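Local coordinates for protein 4-alpha-glucanotransferase (Aquifex aeolicus, PDB 1TZ7) that is an amylomaltase, a single-chain protein of the disproportionating-enzyme (D-enzyme) family built around an eight-stranded parallel beta/alpha barrel, at residues Ser79-Phe84 with Pro231-Asp237; Ala85-Ile91 with Val201-Phe206; Glu99-Lys103 with Lys130-Arg136; Pro274-Trp278 with Phe311-Glu316. All blocks are in the same frame, centred on the assembly; numbering follows the deposited sequence.

Interaction 1. Residues Ser79-Phe84 with Pro231-Asp237; sequences SSNSLF and PSYSSAD
Three hydrogen bonds join Ser80, Asn81 and Leu83 to Ser232, Ala236 and Asp237. Ser232 OG donates to Ser80 O at 2.6 Å, coming from well above the carbonyl plane; its chi1 of 64° turns the hydroxyl toward that carbonyl. Next, Ala236 N donates to Asn81 O at 2.9 Å with a nearly straight N-H...O angle of 163°. The third bond runs the other way: Leu83 N donates at 2.9 Å to Asp237 OD1, which accepts on its syn lone pair. The other oxygen, Asp237 OD2, meets the ring edge of Phe84 at CD1, 3.4 Å away. Leu83 then closes the apolar side, its CD1 lying 3.6 Å from Pro231 CB.

Serines position this first shell. Ser80 OG and Ser82 OG each accept from the backbone N two residues on, giving two successive ST turns; Ser80 OG is also hydrogen-bonded to Pro68 O and Ser82 OG to Ala85 N. Across the gap, Ser235 OG reaches back to Ser232 O at 2.8 Å, in the carbonyl plane, while Ser235 itself takes the N-cap position of helix 236-240. Residues 79-84 follow strand 60-62 and residues 231-237 follow strand 222-227, so the contact ties together two adjacent loops, those after the second and third strands of a beta/alpha barrel.

Interaction 2. Residues Ala85-Ile91 with Val201-Phe206; sequences AGNYVLI and VQFVFF
Gly86 and Gln202 are matched donor for acceptor. Gly86 N donates to Gln202 OE1 at 2.8 Å, on a lone pair in the carbonyl plane, and Gln202 NE2 returns a longer bond of 3.3 Å to Gly86 O, which lies almost exactly in the plane of the donating amide. Both bonds are close to straight (168° and 171°), so one side-chain amide pairs with both polar atoms of one residue and is thereby fixed in rotation. The Gln202 chain has to bend at chi2 (-53°) to bring its amide round. Beside it the packing is close: Gly86 CA sits over the centre of the Phe205 ring, a CH-pi contact of 3.6 Å to the centroid. On the same ring, Phe205 CD1 is 3.4 Å from Asn87 O.

The two elements are the loop that follows strand 60-62, the second of the beta/alpha barrel, and the long helix 192-218, met by the loop as it enters a short 3-10 turn at 88-90.

Toward that turn the contact is mainly apolar. Leu90 CB and Ile91 CG1 border the edge of Phe205, the former more loosely at 4.2 Å from CE1, while Ile91 CG2 meets Val204 CG1 at 3.7 Å. In contrast to the buried Gly86 side, the margin at Tyr88 is partly exposed: Tyr88 touches Val201 through CB alone, at 3.5 Å from CG1, and its ring leads off to helix 117-133, where OH is hydrogen-bonded to Tyr121 O.

Interaction 3. Residues Glu99-Lys103 with Lys130-Arg136; sequences EDLIK and KAFKNFR
Leu101 lies against Ala131 just after a Schellman motif, in which Asp100, with positive phi, is the C-prime residue that ends helix 94-98 and Leu101 N is hydrogen-bonded back to Leu96 O. The contact thus sets the chain leaving one short helix against the C-terminal turn of helix 117-133, with Leu96 of helix 94-98 touching both Leu101 and Ala131.

Apolar contacts dominate. Leu101 CB meets Ala131 CB at 3.7 Å, and its CD2 branch reaches the edge of the Phe135 ring, 4.0 Å from CD1. With chi1 at -57°, Leu101 CG stands beside its own backbone N, which directs the branch end toward the turn that closes the helix. Ile102 adds a looser approach through CG2, 4.4 Å from Ala131 CB.

Among the backbone atoms, Leu101 O receives a CA-H...O contact from Ala131 CA at 3.6 Å, with an angle of 158° at the hydrogen.

Charge plays a lesser part at the exposed rim. Asp100 and Arg136 are oppositely charged, but Asp100 OD1 and Arg136 NH2 are 6.1 Å apart, too far for a salt bridge; Asp100 O lies near the guanidinium edge, but at 4.3 Å from Arg136 NH2 it is a distant neighbour.

Interaction 4. Residues Pro274-Trp278 with Phe311-Glu316; sequences PVYNW and FEAYWE
Val275 and Glu316 bring the backbones to 7.0 Å between CA atoms, and by Trp278 and Phe311 this has widened to 9.6 Å, so side chains must fill the gap. The setting is a four-stranded antiparallel sheet: residues 274-278 leave its edge strand 269-274 and lead into helix 278-283, with Asn277 as N-cap, whereas 313-316 begin strand 313-318. Strand 255-259 runs between the two in the sheet, and Val275 also packs on its Phe255 and Ala257.

Tyr314 is wedged in the middle. With chi1 at 66° its ring swings over its own main chain and projects to Val275, whose CB is 3.6 Å from Tyr314 CE1. On the Trp278 side Tyr314 CE2 comes up to the indole edge at CD1, 3.7 Å away; the two ring planes are oblique at 47°. Farther along the indole, Trp278 CH2 lies in the plane of Phe311, at the ring edge, 4.0 Å from CD2.

The buried carboxylate of Glu316 is held by salt bridges from Lys246 and Arg328, and Lys246 is also hydrogen-bonded to the tyrosine hydroxyl. Tyr314 OH donates to Glu316 OE1 at 3.0 Å, meeting the anti side, 31° out of the carboxylate plane.

In the fold
Interactions 1 and 2 share one continuous loop, 79-91, which first meets the loop after strand 222-227 and then helix 192-218; they touch where Phe84 O packs on Phe206 CZ. Interaction 1 also touches interaction 4, through Pro231 against Tyr276 and Tyr233 against Pro274. These three are buried, whereas interaction 3 is partly exposed and its centre lies about 30 Å from that of the chain. Chemistry follows place: backbone and serine hydrogen bonds between the barrel loops of 1, an amide pair beside a phenylalanine face in 2, apolar contacts at a helix end in 3, and aromatic packing with a buried tyrosine-glutamate bond in 4. Interactions 3 and 4 have centres about 45 Å apart.

Interaction 1. Residues Ser79-Phe84 with Pro231-Asp237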
# COMPACT_ATOMS: atom_id res chain seq x y z
N SER A 79 3.69 7.65 -1.95
CA SER A 79 4.21 9.01 -1.77
C SER A 79 3.09 9.95 -1.32
O SER A 79 2.48 10.66 -2.13
CB SER A 79 4.83 9.52 -3.07
OG SER A 79 5.64 10.66 -2.83
N SER A 80 2.83 9.96 -0.01
CA SER A 80 1.64 10.59 0.55
C SER A 80 2.05 11.66 1.55
O SER A 80 3.14 11.62 2.11
CB SER A 80 0.77 9.53 1.25
OG SER A 80 -0.37 10.12 1.84
N ASN A 81 1.16 12.62 1.79
CA ASN A 81 1.38 13.61 2.84
C ASN A 81 1.02 13.09 4.25
O ASN A 81 1.02 13.85 5.21
CB ASN A 81 0.63 14.93 2.53
CG ASN A 81 -0.88 14.73 2.34
OD1 ASN A 81 -1.47 13.78 2.86
ND2 ASN A 81 -1.51 15.64 1.60
N SER A 82 0.72 11.79 4.37
CA SER A 82 0.51 11.16 5.68
C SER A 82 0.55 9.63 5.60
O SER A 82 -0.12 9.03 4.75
CB SER A 82 -0.83 11.60 6.27
OG SER A 82 -1.07 10.97 7.52
N LEU A 83 1.33 9.01 6.49
CA LEU A 83 1.40 7.55 6.57
C LEU A 83 0.27 6.98 7.43
O LEU A 83 0.13 5.77 7.56
CB LEU A 83 2.75 7.12 7.17
CG LEU A 83 3.99 7.49 6.35
CD1 LEU A 83 5.26 7.23 7.14
CD2 LEU A 83 4.01 6.73 5.02
N PHE A 84 -0.53 7.87 8.01
CA PHE A 84 -1.58 7.46 8.94
C PHE A 84 -2.98 7.66 8.34
O PHE A 84 -3.87 6.84 8.55
CB PHE A 84 -1.46 8.25 10.25
CG PHE A 84 -0.30 7.82 11.10
CD1 PHE A 84 0.99 8.25 10.81
CD2 PHE A 84 -0.49 6.96 12.19
CE1 PHE A 84 2.07 7.85 11.60
CE2 PHE A 84 0.59 6.56 12.97
CZ PHE A 84 1.87 7.00 12.68
N PRO A 231 8.00 8.12 4.52
CA PRO A 231 7.05 9.16 4.13
C PRO A 231 7.66 10.04 3.06
O PRO A 231 8.87 9.98 2.85
CB PRO A 231 6.87 9.96 5.42
CG PRO A 231 8.17 9.83 6.12
CD PRO A 231 8.72 8.46 5.76
N SER A 232 6.84 10.84 2.40
CA SER A 232 7.37 11.90 1.54
C SER A 232 7.88 13.05 2.40
O SER A 232 7.45 13.22 3.54
CB SER A 232 6.29 12.40 0.57
OG SER A 232 5.22 13.01 1.27
N TYR A 233 8.81 13.83 1.86
CA TYR A 233 9.31 15.01 2.56
C TYR A 233 8.17 15.97 2.84
O TYR A 233 8.12 16.61 3.90
CB TYR A 233 10.39 15.71 1.74
CG TYR A 233 10.92 16.96 2.39
CD1 TYR A 233 10.82 18.20 1.76
CD2 TYR A 233 11.51 16.91 3.64
CE1 TYR A 233 11.30 19.35 2.36
CE2 TYR A 233 12.00 18.06 4.25
CZ TYR A 233 11.89 19.27 3.61
OH TYR A 233 12.37 20.40 4.21
N SER A 234 7.24 16.08 1.89
CA SER A 234 6.05 16.91 2.04
C SER A 234 4.94 16.13 2.72
O SER A 234 3.94 15.74 2.08
CB SER A 234 5.58 17.40 0.67
OG SER A 234 6.59 18.16 0.03
N SER A 235 5.10 15.88 4.02
CA SER A 235 4.11 15.14 4.79
C SER A 235 3.98 15.69 6.21
O SER A 235 4.91 16.31 6.73
CB SER A 235 4.47 13.64 4.83
OG SER A 235 5.62 13.41 5.63
N ALA A 236 2.83 15.46 6.81
CA ALA A 236 2.62 15.79 8.22
C ALA A 236 3.60 15.03 9.12
O ALA A 236 3.92 15.48 10.20
CB ALA A 236 1.19 15.47 8.62
N ASP A 237 4.07 13.88 8.64
CA ASP A 237 4.93 13.00 9.46
C ASP A 237 6.31 13.60 9.68
O ASP A 237 6.83 13.58 10.78
CB ASP A 237 5.05 11.64 8.80
CG ASP A 237 3.71 11.01 8.52
OD1 ASP A 237 3.40 10.78 7.33
OD2 ASP A 237 2.90 10.71 9.42
O HOH W 1 0.37 11.81 9.26

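Interaction 2. Residues Ala85-Ile91 with Val201-Phe206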
# COMPACT_ATOMS: atom_id res chain seq x y z
N ALA A 85 -3.16 8.74 7.60
CA ALA A 85 -4.49 9.14 7.13
C ALA A 85 -5.00 8.21 6.03
O ALA A 85 -4.23 7.48 5.42
CB ALA A 85 -4.46 10.58 6.63
N GLY A 86 -6.30 8.25 5.79
CA GLY A 86 -6.91 7.55 4.68
C GLY A 86 -7.15 8.46 3.48
O GLY A 86 -7.19 9.68 3.61
N ASN A 87 -7.31 7.84 2.31
CA ASN A 87 -7.42 8.56 1.04
C ASN A 87 -8.90 8.85 0.72
O ASN A 87 -9.68 7.93 0.51
CB ASN A 87 -6.80 7.71 -0.08
CG ASN A 87 -6.53 8.49 -1.34
OD1 ASN A 87 -6.73 9.71 -1.40
ND2 ASN A 87 -6.07 7.79 -2.38
N TYR A 88 -9.26 10.14 0.67
CA TYR A 88 -10.68 10.53 0.64
C TYR A 88 -11.38 10.15 -0.68
O TYR A 88 -12.61 10.05 -0.72
CB TYR A 88 -10.84 12.03 0.94
CG TYR A 88 -10.48 12.98 -0.22
CD1 TYR A 88 -11.43 13.32 -1.18
CD2 TYR A 88 -9.20 13.53 -0.32
CE1 TYR A 88 -11.10 14.19 -2.23
CE2 TYR A 88 -8.87 14.40 -1.36
CZ TYR A 88 -9.82 14.72 -2.31
OH TYR A 88 -9.49 15.58 -3.34
N VAL A 89 -10.61 9.94 -1.74
CA VAL A 89 -11.18 9.55 -3.04
C VAL A 89 -11.69 8.10 -3.04
O VAL A 89 -12.40 7.69 -3.96
CB VAL A 89 -10.17 9.75 -4.21
CG1 VAL A 89 -9.82 11.21 -4.38
CG2 VAL A 89 -8.92 8.91 -4.00
N LEU A 90 -11.33 7.34 -2.00
CA LEU A 90 -11.80 5.96 -1.85
C LEU A 90 -13.14 5.90 -1.09
O LEU A 90 -13.69 4.82 -0.89
CB LEU A 90 -10.77 5.12 -1.11
CG LEU A 90 -9.35 5.15 -1.68
CD1 LEU A 90 -8.43 4.27 -0.84
CD2 LEU A 90 -9.33 4.69 -3.13
N ILE A 91 -13.64 7.05 -0.68
CA ILE A 91 -14.89 7.09 0.08
C ILE A 91 -16.08 6.85 -0.84
O ILE A 91 -16.15 7.37 -1.95
CB ILE A 91 -15.03 8.45 0.80
CG1 ILE A 91 -14.07 8.50 1.99
CG2 ILE A 91 -16.47 8.65 1.27
CD1 ILE A 91 -13.94 9.88 2.63
N VAL A 201 -13.56 14.31 7.31
CA VAL A 201 -13.20 13.51 6.13
C VAL A 201 -12.55 12.19 6.56
O VAL A 201 -12.86 11.13 6.03
CB VAL A 201 -12.24 14.29 5.18
CG1 VAL A 201 -11.65 13.35 4.13
CG2 VAL A 201 -12.98 15.43 4.51
N GLN A 202 -11.65 12.27 7.53
CA GLN A 202 -10.99 11.08 8.07
C GLN A 202 -11.98 10.18 8.81
O GLN A 202 -11.92 8.97 8.73
CB GLN A 202 -9.85 11.48 9.00
CG GLN A 202 -8.66 12.08 8.27
CD GLN A 202 -8.16 11.21 7.15
OE1 GLN A 202 -7.78 10.07 7.38
NE2 GLN A 202 -8.18 11.73 5.94
N PHE A 203 -12.90 10.81 9.55
CA PHE A 203 -13.98 10.09 10.23
C PHE A 203 -14.77 9.24 9.22
O PHE A 203 -14.96 8.04 9.42
CB PHE A 203 -14.90 11.09 10.92
CG PHE A 203 -16.15 10.48 11.51
CD1 PHE A 203 -17.39 10.67 10.89
CD2 PHE A 203 -16.10 9.74 12.68
CE1 PHE A 203 -18.55 10.11 11.43
CE2 PHE A 203 -17.26 9.18 13.22
CZ PHE A 203 -18.48 9.37 12.59
N VAL A 204 -15.22 9.87 8.14
CA VAL A 204 -16.01 9.18 7.13
C VAL A 204 -15.24 8.00 6.55
O VAL A 204 -15.80 6.93 6.34
CB VAL A 204 -16.42 10.14 5.98
CG1 VAL A 204 -17.06 9.36 4.82
CG2 VAL A 204 -17.37 11.21 6.49
N PHE A 205 -13.94 8.20 6.29
CA PHE A 205 -13.12 7.16 5.68
C PHE A 205 -12.98 5.96 6.61
O PHE A 205 -13.17 4.82 6.19
CB PHE A 205 -11.73 7.69 5.31
CG PHE A 205 -10.80 6.63 4.78
CD1 PHE A 205 -10.66 6.44 3.41
CD2 PHE A 205 -10.09 5.81 5.65
CE1 PHE A 205 -9.81 5.45 2.92
CE2 PHE A 205 -9.24 4.83 5.16
CZ PHE A 205 -9.11 4.65 3.79
N PHE A 206 -12.62 6.23 7.86
CA PHE A 206 -12.25 5.18 8.79
C PHE A 206 -13.48 4.39 9.26
O PHE A 206 -13.39 3.21 9.56
CB PHE A 206 -11.51 5.77 10.00
CG PHE A 206 -10.02 5.88 9.80
CD1 PHE A 206 -9.46 6.95 9.11
CD2 PHE A 206 -9.17 4.91 10.31
CE1 PHE A 206 -8.09 7.05 8.92
CE2 PHE A 206 -7.79 5.00 10.13
CZ PHE A 206 -7.25 6.07 9.43

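Interaction 3. Residues Glu99-Lys103 with Lys130-Arg136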
# COMPACT_ATOMS: atom_id res chain seq x y z
N GLU A 99 -27.27 9.11 4.56
CA GLU A 99 -27.27 9.82 5.84
C GLU A 99 -27.83 11.25 5.68
O GLU A 99 -27.69 12.08 6.57
CB GLU A 99 -25.84 9.88 6.41
CG GLU A 99 -25.74 9.48 7.88
CD GLU A 99 -25.95 7.99 8.10
OE1 GLU A 99 -26.77 7.63 8.97
OE2 GLU A 99 -25.32 7.18 7.39
N ASP A 100 -28.47 11.51 4.54
CA ASP A 100 -29.11 12.81 4.26
C ASP A 100 -28.12 13.97 4.39
O ASP A 100 -28.47 15.04 4.89
CB ASP A 100 -30.32 13.02 5.19
CG ASP A 100 -31.60 12.45 4.63
OD1 ASP A 100 -32.66 13.09 4.78
OD2 ASP A 100 -31.64 11.37 4.01
N LEU A 101 -26.90 13.76 3.92
CA LEU A 101 -25.88 14.81 3.90
C LEU A 101 -25.73 15.39 2.49
O LEU A 101 -25.23 16.51 2.33
CB LEU A 101 -24.54 14.26 4.38
CG LEU A 101 -24.55 13.64 5.78
CD1 LEU A 101 -23.23 12.94 6.06
CD2 LEU A 101 -24.84 14.69 6.85
N ILE A 102 -26.16 14.64 1.48
CA ILE A 102 -26.26 15.15 0.11
C ILE A 102 -27.57 14.72 -0.53
O ILE A 102 -28.22 13.78 -0.08
CB ILE A 102 -25.06 14.67 -0.74
CG1 ILE A 102 -24.94 13.14 -0.69
CG2 ILE A 102 -23.76 15.31 -0.27
CD1 ILE A 102 -24.16 12.55 -1.85
N LYS A 103 -27.95 15.42 -1.60
CA LYS A 103 -29.15 15.07 -2.37
C LYS A 103 -28.81 14.05 -3.45
O LYS A 103 -27.64 13.83 -3.76
CB LYS A 103 -29.76 16.33 -3.00
CG LYS A 103 -30.30 17.33 -1.99
CD LYS A 103 -30.98 18.51 -2.68
CE LYS A 103 -32.28 18.88 -1.98
NZ LYS A 103 -32.93 20.08 -2.60
N LYS A 130 -19.96 19.56 0.89
CA LYS A 130 -21.40 19.73 1.00
C LYS A 130 -21.96 18.92 2.17
O LYS A 130 -22.87 19.36 2.87
CB LYS A 130 -22.08 19.30 -0.31
CG LYS A 130 -23.53 19.74 -0.43
CD LYS A 130 -24.00 19.70 -1.89
CE LYS A 130 -23.56 20.94 -2.67
NZ LYS A 130 -24.70 21.62 -3.35
N ALA A 131 -21.40 17.73 2.38
CA ALA A 131 -21.83 16.84 3.46
C ALA A 131 -21.48 17.43 4.82
O ALA A 131 -22.23 17.29 5.78
CB ALA A 131 -21.21 15.46 3.29
N PHE A 132 -20.32 18.08 4.89
CA PHE A 132 -19.85 18.68 6.14
C PHE A 132 -20.75 19.83 6.58
O PHE A 132 -20.91 20.08 7.77
CB PHE A 132 -18.41 19.17 5.97
CG PHE A 132 -17.82 19.75 7.22
CD1 PHE A 132 -17.65 18.97 8.36
CD2 PHE A 132 -17.44 21.09 7.27
CE1 PHE A 132 -17.11 19.51 9.51
CE2 PHE A 132 -16.90 21.63 8.43
CZ PHE A 132 -16.74 20.83 9.55
N LYS A 133 -21.33 20.54 5.61
CA LYS A 133 -22.27 21.64 5.90
C LYS A 133 -23.55 21.12 6.54
O LYS A 133 -24.06 21.70 7.49
CB LYS A 133 -22.61 22.41 4.62
CG LYS A 133 -21.43 23.13 3.99
CD LYS A 133 -21.90 24.20 2.99
CE LYS A 133 -20.95 25.39 2.97
NZ LYS A 133 -19.66 25.06 2.30
N ASN A 134 -24.06 20.01 6.01
CA ASN A 134 -25.31 19.41 6.50
C ASN A 134 -25.05 18.44 7.66
O ASN A 134 -25.80 17.49 7.86
CB ASN A 134 -26.03 18.69 5.37
CG ASN A 134 -26.39 19.61 4.23
OD1 ASN A 134 -25.87 19.48 3.12
ND2 ASN A 134 -27.29 20.55 4.49
N PHE A 135 -23.97 18.69 8.40
CA PHE A 135 -23.54 17.79 9.46
C PHE A 135 -23.37 18.57 10.76
O PHE A 135 -23.20 19.79 10.76
CB PHE A 135 -22.24 17.09 9.05
CG PHE A 135 -21.78 16.02 10.01
CD1 PHE A 135 -22.35 14.75 9.98
CD2 PHE A 135 -20.78 16.28 10.93
CE1 PHE A 135 -21.93 13.77 10.87
CE2 PHE A 135 -20.35 15.30 11.81
CZ PHE A 135 -20.93 14.04 11.78
N ARG A 136 -23.38 17.85 11.88
CA ARG A 136 -24.50 17.91 12.80
C ARG A 136 -24.15 17.18 14.09
O ARG A 136 -24.31 17.71 15.19
CB ARG A 136 -25.73 17.25 12.16
CG ARG A 136 -26.79 18.23 11.67
CD ARG A 136 -27.57 17.74 10.44
NE ARG A 136 -29.02 17.88 10.60
CZ ARG A 136 -29.92 17.34 9.78
NH1 ARG A 136 -31.22 17.52 10.01
NH2 ARG A 136 -29.53 16.62 8.72

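Interaction 4. Residues Pro274-Trp278 with Phe311-Glu316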
# COMPACT_ATOMS: atom_id res chain seq x y z
N PRO A 274 13.28 11.85 2.47
CA PRO A 274 14.33 12.02 3.48
C PRO A 274 14.57 10.69 4.19
O PRO A 274 13.62 9.95 4.41
CB PRO A 274 13.74 13.05 4.44
CG PRO A 274 12.26 12.88 4.31
CD PRO A 274 12.01 12.48 2.89
N VAL A 275 15.82 10.39 4.52
CA VAL A 275 16.14 9.14 5.20
C VAL A 275 15.95 9.29 6.69
O VAL A 275 15.95 10.41 7.21
CB VAL A 275 17.59 8.66 4.90
CG1 VAL A 275 17.79 8.48 3.40
CG2 VAL A 275 18.61 9.64 5.47
N TYR A 276 15.78 8.17 7.38
CA TYR A 276 15.62 8.18 8.82
C TYR A 276 16.96 8.45 9.50
O TYR A 276 18.00 7.93 9.09
CB TYR A 276 15.06 6.83 9.29
CG TYR A 276 13.61 6.57 8.90
CD1 TYR A 276 13.23 5.40 8.27
CD2 TYR A 276 12.61 7.51 9.19
CE1 TYR A 276 11.91 5.15 7.92
CE2 TYR A 276 11.28 7.28 8.85
CZ TYR A 276 10.94 6.09 8.21
OH TYR A 276 9.62 5.84 7.86
N ASN A 277 16.93 9.27 10.54
CA ASN A 277 17.99 9.28 11.54
C ASN A 277 17.76 8.17 12.56
O ASN A 277 17.16 8.40 13.61
CB ASN A 277 18.04 10.64 12.24
CG ASN A 277 19.27 10.80 13.10
OD1 ASN A 277 20.38 10.90 12.60
ND2 ASN A 277 19.07 10.82 14.40
N TRP A 278 18.24 6.98 12.25
CA TRP A 278 17.86 5.77 13.00
C TRP A 278 18.37 5.80 14.44
O TRP A 278 17.78 5.17 15.32
CB TRP A 278 18.37 4.52 12.29
CG TRP A 278 17.42 4.00 11.26
CD1 TRP A 278 17.54 4.09 9.91
CD2 TRP A 278 16.18 3.32 11.50
NE1 TRP A 278 16.46 3.51 9.29
CE2 TRP A 278 15.61 3.02 10.25
CE3 TRP A 278 15.50 2.93 12.66
CZ2 TRP A 278 14.39 2.35 10.12
CZ3 TRP A 278 14.28 2.26 12.52
CH2 TRP A 278 13.75 1.98 11.27
N PHE A 311 15.71 -2.11 6.66
CA PHE A 311 15.82 -2.25 8.11
C PHE A 311 17.18 -2.84 8.51
O PHE A 311 17.61 -2.71 9.65
CB PHE A 311 14.69 -3.14 8.64
CG PHE A 311 13.31 -2.52 8.50
CD1 PHE A 311 12.33 -3.15 7.76
CD2 PHE A 311 13.01 -1.31 9.13
CE1 PHE A 311 11.07 -2.59 7.63
CE2 PHE A 311 11.75 -0.75 9.00
CZ PHE A 311 10.78 -1.39 8.24
N GLU A 312 17.85 -3.48 7.55
CA GLU A 312 19.23 -3.95 7.75
C GLU A 312 20.22 -2.88 7.31
O GLU A 312 21.16 -2.57 8.03
CB GLU A 312 19.47 -5.24 6.96
CG GLU A 312 20.79 -5.93 7.28
CD GLU A 312 21.96 -5.40 6.45
OE1 GLU A 312 23.09 -5.32 6.99
OE2 GLU A 312 21.74 -5.06 5.27
N ALA A 313 20.02 -2.34 6.12
CA ALA A 313 20.83 -1.23 5.61
C ALA A 313 20.09 -0.51 4.48
O ALA A 313 19.39 -1.14 3.70
CB ALA A 313 22.18 -1.76 5.10
N TYR A 314 20.26 0.81 4.42
CA TYR A 314 19.54 1.61 3.44
C TYR A 314 20.49 2.46 2.60
O TYR A 314 21.56 2.87 3.07
CB TYR A 314 18.50 2.51 4.13
CG TYR A 314 19.10 3.57 5.02
CD1 TYR A 314 19.31 4.86 4.54
CD2 TYR A 314 19.43 3.30 6.34
CE1 TYR A 314 19.85 5.84 5.35
CE2 TYR A 314 19.97 4.27 7.16
CZ TYR A 314 20.18 5.55 6.66
OH TYR A 314 20.71 6.52 7.46
N TRP A 315 20.10 2.72 1.36
CA TRP A 315 20.90 3.52 0.45
C TRP A 315 20.67 5.01 0.72
O TRP A 315 19.54 5.50 0.69
CB TRP A 315 20.54 3.17 -0.99
CG TRP A 315 21.46 3.78 -2.02
CD1 TRP A 315 21.15 4.77 -2.90
CD2 TRP A 315 22.82 3.43 -2.27
NE1 TRP A 315 22.24 5.06 -3.69
CE2 TRP A 315 23.28 4.25 -3.32
CE3 TRP A 315 23.71 2.50 -1.72
CZ2 TRP A 315 24.58 4.18 -3.82
CZ3 TRP A 315 25.01 2.43 -2.22
CH2 TRP A 315 25.43 3.26 -3.26
N GLU A 316 21.76 5.72 1.00
CA GLU A 316 21.71 7.11 1.41
C GLU A 316 22.54 7.98 0.46
O GLU A 316 23.74 7.77 0.32
CB GLU A 316 22.26 7.23 2.83
CG GLU A 316 22.25 8.63 3.40
CD GLU A 316 22.87 8.70 4.78
OE1 GLU A 316 22.14 8.49 5.78
OE2 GLU A 316 24.09 8.95 4.87